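Local coordinates for intimin adherence protein (PDB 3NCX) that probably mediates intimate adherence of enterohaemorrhagic bacteria to host cells by binding the translocated intimin receptor Tir, at residues 147-161 with 175-187. The protein carries 1 engineered substitution. Sequence-based numbering, arbitrary orientation.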
# COMPACT_ATOMS: atom_id res chain seq x y z
N THR A 147 3.96 8.93 -12.73
CA THR A 147 5.40 8.98 -12.93
C THR A 147 6.07 9.48 -11.65
O THR A 147 5.68 10.50 -11.09
CB THR A 147 5.78 9.91 -14.11
OG1 THR A 147 5.19 9.42 -15.32
CG2 THR A 147 7.29 9.96 -14.28
N ALA A 148 7.09 8.75 -11.20
CA ALA A 148 7.77 9.08 -9.95
C ALA A 148 9.25 9.36 -10.15
O ALA A 148 9.92 8.67 -10.93
CB ALA A 148 7.57 7.97 -8.93
N TRP A 149 9.77 10.37 -9.46
CA TRP A 149 11.20 10.67 -9.51
C TRP A 149 12.02 9.57 -8.86
O TRP A 149 11.61 8.99 -7.85
CB TRP A 149 11.50 12.00 -8.80
CG TRP A 149 11.09 13.23 -9.55
CD1 TRP A 149 10.11 14.12 -9.21
CD2 TRP A 149 11.67 13.72 -10.77
NE1 TRP A 149 10.04 15.13 -10.14
CE2 TRP A 149 10.98 14.90 -11.11
CE3 TRP A 149 12.69 13.26 -11.61
CZ2 TRP A 149 11.29 15.64 -12.26
CZ3 TRP A 149 12.99 14.00 -12.75
CH2 TRP A 149 12.29 15.18 -13.06
N ILE A 150 13.17 9.27 -9.45
CA ILE A 150 14.16 8.42 -8.80
C ILE A 150 15.31 9.32 -8.37
O ILE A 150 15.63 10.29 -9.06
CB ILE A 150 14.69 7.31 -9.74
CG1 ILE A 150 13.70 6.14 -9.82
CG2 ILE A 150 16.03 6.78 -9.25
CD1 ILE A 150 12.42 6.47 -10.53
N LYS A 151 15.92 9.03 -7.23
CA LYS A 151 17.06 9.83 -6.77
C LYS A 151 18.17 9.82 -7.81
O LYS A 151 18.70 8.77 -8.16
CB LYS A 151 17.58 9.31 -5.43
CG LYS A 151 18.75 10.12 -4.88
CD LYS A 151 19.11 9.69 -3.47
CE LYS A 151 20.31 10.47 -2.95
NZ LYS A 151 20.07 11.94 -2.99
N GLN A 152 18.51 11.00 -8.31
CA GLN A 152 19.47 11.13 -9.40
C GLN A 152 20.89 10.74 -8.98
O GLN A 152 21.35 11.09 -7.90
CB GLN A 152 19.46 12.56 -9.96
CG GLN A 152 19.87 13.64 -8.97
CD GLN A 152 19.86 15.03 -9.58
OE1 GLN A 152 20.28 16.00 -8.95
NE2 GLN A 152 19.36 15.13 -10.81
N THR A 153 21.57 10.01 -9.86
CA THR A 153 22.95 9.60 -9.62
C THR A 153 23.88 10.81 -9.65
O THR A 153 23.44 11.94 -9.90
CB THR A 153 23.43 8.59 -10.68
OG1 THR A 153 23.65 9.26 -11.92
CG2 THR A 153 22.40 7.48 -10.86
N SER A 154 25.15 10.57 -9.39
CA SER A 154 26.15 11.63 -9.40
C SER A 154 26.29 12.25 -10.79
O SER A 154 26.35 13.47 -10.93
CB SER A 154 27.50 11.09 -8.92
OG SER A 154 27.83 9.89 -9.60
N SER A 155 26.34 11.40 -11.81
CA SER A 155 26.45 11.87 -13.18
C SER A 155 25.17 12.57 -13.61
O SER A 155 25.21 13.57 -14.34
CB SER A 155 26.75 10.70 -14.13
OG SER A 155 25.64 9.83 -14.23
N GLU A 156 24.04 12.05 -13.16
CA GLU A 156 22.74 12.64 -13.48
C GLU A 156 22.62 14.05 -12.91
O GLU A 156 22.05 14.94 -13.54
CB GLU A 156 21.60 11.77 -12.95
CG GLU A 156 21.33 10.53 -13.79
CD GLU A 156 20.13 9.75 -13.29
OE1 GLU A 156 19.96 9.63 -12.06
OE2 GLU A 156 19.35 9.26 -14.14
N GLN A 157 23.17 14.26 -11.71
CA GLN A 157 23.11 15.56 -11.07
C GLN A 157 23.93 16.59 -11.84
O GLN A 157 23.64 17.79 -11.79
CB GLN A 157 23.62 15.47 -9.63
CG GLN A 157 23.34 16.72 -8.80
CD GLN A 157 24.58 17.23 -8.08
OE1 GLN A 157 25.65 17.33 -8.67
NE2 GLN A 157 24.42 17.55 -6.80
N ARG A 158 24.94 16.12 -12.56
CA ARG A 158 25.81 17.00 -13.33
C ARG A 158 25.13 17.51 -14.59
O ARG A 158 25.36 18.65 -15.01
CB ARG A 158 27.11 16.28 -13.70
CG ARG A 158 28.00 15.94 -12.52
CD ARG A 158 29.32 15.33 -12.96
NE ARG A 158 30.14 14.94 -11.82
CZ ARG A 158 30.17 13.72 -11.29
NH1 ARG A 158 29.42 12.76 -11.81
NH2 ARG A 158 30.95 13.47 -10.25
N SER A 159 24.30 16.67 -15.20
CA SER A 159 23.65 17.01 -16.46
C SER A 159 22.26 17.59 -16.27
O SER A 159 21.63 18.05 -17.22
CB SER A 159 23.60 15.79 -17.38
OG SER A 159 23.02 14.68 -16.72
N GLY A 160 21.77 17.58 -15.03
CA GLY A 160 20.47 18.15 -14.73
C GLY A 160 19.32 17.27 -15.17
O GLY A 160 18.29 17.76 -15.65
N VAL A 161 19.49 15.96 -15.02
CA VAL A 161 18.44 15.01 -15.35
C VAL A 161 18.28 13.97 -14.25
O VAL A 161 19.05 13.96 -13.28
CB VAL A 161 18.71 14.27 -16.67
CG1 VAL A 161 18.85 15.25 -17.82
CG2 VAL A 161 19.96 13.40 -16.54
N GLY A 175 17.14 10.12 -18.40
CA GLY A 175 17.42 11.40 -19.03
C GLY A 175 16.29 12.41 -19.01
O GLY A 175 16.18 13.25 -19.90
N VAL A 176 15.44 12.32 -18.00
CA VAL A 176 14.35 13.28 -17.84
C VAL A 176 14.86 14.55 -17.16
O VAL A 176 15.38 14.49 -16.05
CB VAL A 176 13.21 12.70 -16.99
CG1 VAL A 176 12.13 13.75 -16.76
CG2 VAL A 176 12.62 11.46 -17.66
N ASN A 177 14.73 15.68 -17.84
CA ASN A 177 15.17 16.95 -17.28
C ASN A 177 14.50 17.22 -15.94
O ASN A 177 13.30 16.96 -15.77
CB ASN A 177 14.91 18.10 -18.25
CG ASN A 177 15.70 17.98 -19.53
OD1 ASN A 177 15.23 18.34 -20.60
ND2 ASN A 177 16.92 17.45 -19.42
N VAL A 178 15.27 17.73 -14.98
CA VAL A 178 14.76 17.95 -13.63
C VAL A 178 13.49 18.80 -13.62
O VAL A 178 12.57 18.56 -12.84
CB VAL A 178 15.83 18.58 -12.71
CG1 VAL A 178 16.95 17.59 -12.45
CG2 VAL A 178 16.36 19.87 -13.31
N ASN A 179 13.45 19.80 -14.49
CA ASN A 179 12.31 20.70 -14.57
C ASN A 179 11.24 20.22 -15.54
O ASN A 179 10.76 20.98 -16.38
CB ASN A 179 12.75 22.12 -14.93
CG ASN A 179 13.61 22.75 -13.86
OD1 ASN A 179 13.47 22.44 -12.67
ND2 ASN A 179 14.50 23.65 -14.26
N THR A 180 10.87 18.95 -15.41
CA THR A 180 9.81 18.37 -16.22
C THR A 180 8.51 18.31 -15.43
O THR A 180 8.50 17.87 -14.28
CB THR A 180 10.17 16.95 -16.70
OG1 THR A 180 11.34 17.00 -17.52
CG2 THR A 180 9.03 16.34 -17.49
N PRO A 181 7.40 18.77 -16.03
CA PRO A 181 6.09 18.71 -15.39
C PRO A 181 5.51 17.30 -15.41
O PRO A 181 6.09 16.41 -16.03
CB PRO A 181 5.24 19.64 -16.26
CG PRO A 181 5.86 19.54 -17.61
CD PRO A 181 7.34 19.42 -17.36
N ASN A 182 4.38 17.10 -14.73
CA ASN A 182 3.69 15.82 -14.72
C ASN A 182 4.45 14.70 -14.02
O ASN A 182 4.24 13.52 -14.32
CB ASN A 182 3.32 15.40 -16.15
CG ASN A 182 2.44 16.41 -16.85
OD1 ASN A 182 2.85 17.03 -17.84
ND2 ASN A 182 1.23 16.60 -16.35
N VAL A 183 5.32 15.06 -13.09
CA VAL A 183 6.07 14.06 -12.33
C VAL A 183 5.79 14.20 -10.83
O VAL A 183 5.97 15.27 -10.25
CB VAL A 183 7.59 14.17 -12.57
CG1 VAL A 183 8.31 13.04 -11.87
CG2 VAL A 183 7.89 14.17 -14.06
N TYR A 184 5.34 13.11 -10.22
CA TYR A 184 4.97 13.12 -8.81
C TYR A 184 6.17 12.99 -7.88
O TYR A 184 7.13 12.28 -8.18
CB TYR A 184 3.97 12.00 -8.50
CG TYR A 184 2.58 12.27 -9.02
CD1 TYR A 184 2.22 11.95 -10.32
CD2 TYR A 184 1.62 12.86 -8.21
CE1 TYR A 184 0.95 12.20 -10.80
CE2 TYR A 184 0.34 13.11 -8.68
CZ TYR A 184 0.02 12.78 -9.97
OH TYR A 184 -1.25 13.03 -10.45
N ALA A 185 6.11 13.69 -6.75
CA ALA A 185 7.13 13.56 -5.72
C ALA A 185 6.77 12.41 -4.79
O ALA A 185 5.91 12.55 -3.92
CB ALA A 185 7.26 14.85 -4.93
N VAL A 186 7.41 11.26 -4.99
CA VAL A 186 7.13 10.08 -4.18
C VAL A 186 8.15 9.94 -3.05
O VAL A 186 9.34 9.71 -3.29
CB VAL A 186 7.10 8.79 -5.03
CG1 VAL A 186 6.94 7.58 -4.13
CG2 VAL A 186 5.98 8.86 -6.05
N CYS A 187 7.67 10.07 -1.82
CA CYS A 187 8.53 9.96 -0.65
C CYS A 187 8.61 8.52 -0.18
O CYS A 187 7.59 7.86 -0.00
CB CYS A 187 8.01 10.86 0.48
SG CYS A 187 7.86 12.61 0.04
O HOH W 1 9.89 10.70 -6.56
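Two torsions help bring Trp-149 and Val-183 together: the indole CG stands beside its backbone N (chi1 -75°), while CG1 of Val-183 lies anti to its own N (chi1 -174°) and is thereby set over one face of the ring. The pair illustrates how a C-type lectin-like domain, here that of intimin, joins its two small sheets: strand 147-149 belongs to one, strand 184-187 to the other, and the Trp-149 side chain fills the corner between strand 184-187 and the 176-180 turn. The valine methyl makes a CH-pi contact with the five-membered ring, and the six-membered ring runs out toward residues 176-180. There Asn-177 O approaches CH2 at the ring edge at 3.4 Å, and CG1 of Val-176 touches the same carbon obliquely. Ala-104 O accepts from NE1 and helps hold the ring's rotation, and Tyr-106 makes an edge-to-face contact with it.

Only one direct backbone hydrogen bond joins the two strands, Tyr-184 N to Thr-147 O at 2.8 Å, consistent with their steep divergence of 60°. Beyond it a water bridges the widening gap, donating to Trp-149 O and accepting from Val-186 N (3.0 Å), while Ala-148 CB abuts CG2 of Val-186.

After helix 154-159, opened by the capping box of Thr-153 and Glu-156, Gly-160 and Val-161 come back beside residues 175-178. Thr-180 OG1 donates to Asn-177 O at 2.6 Å, so the oxygen at the indole edge is held from within its own turn. Val-178 N donates to Gly-160 O at 3.1 Å, arriving from above the carbonyl plane.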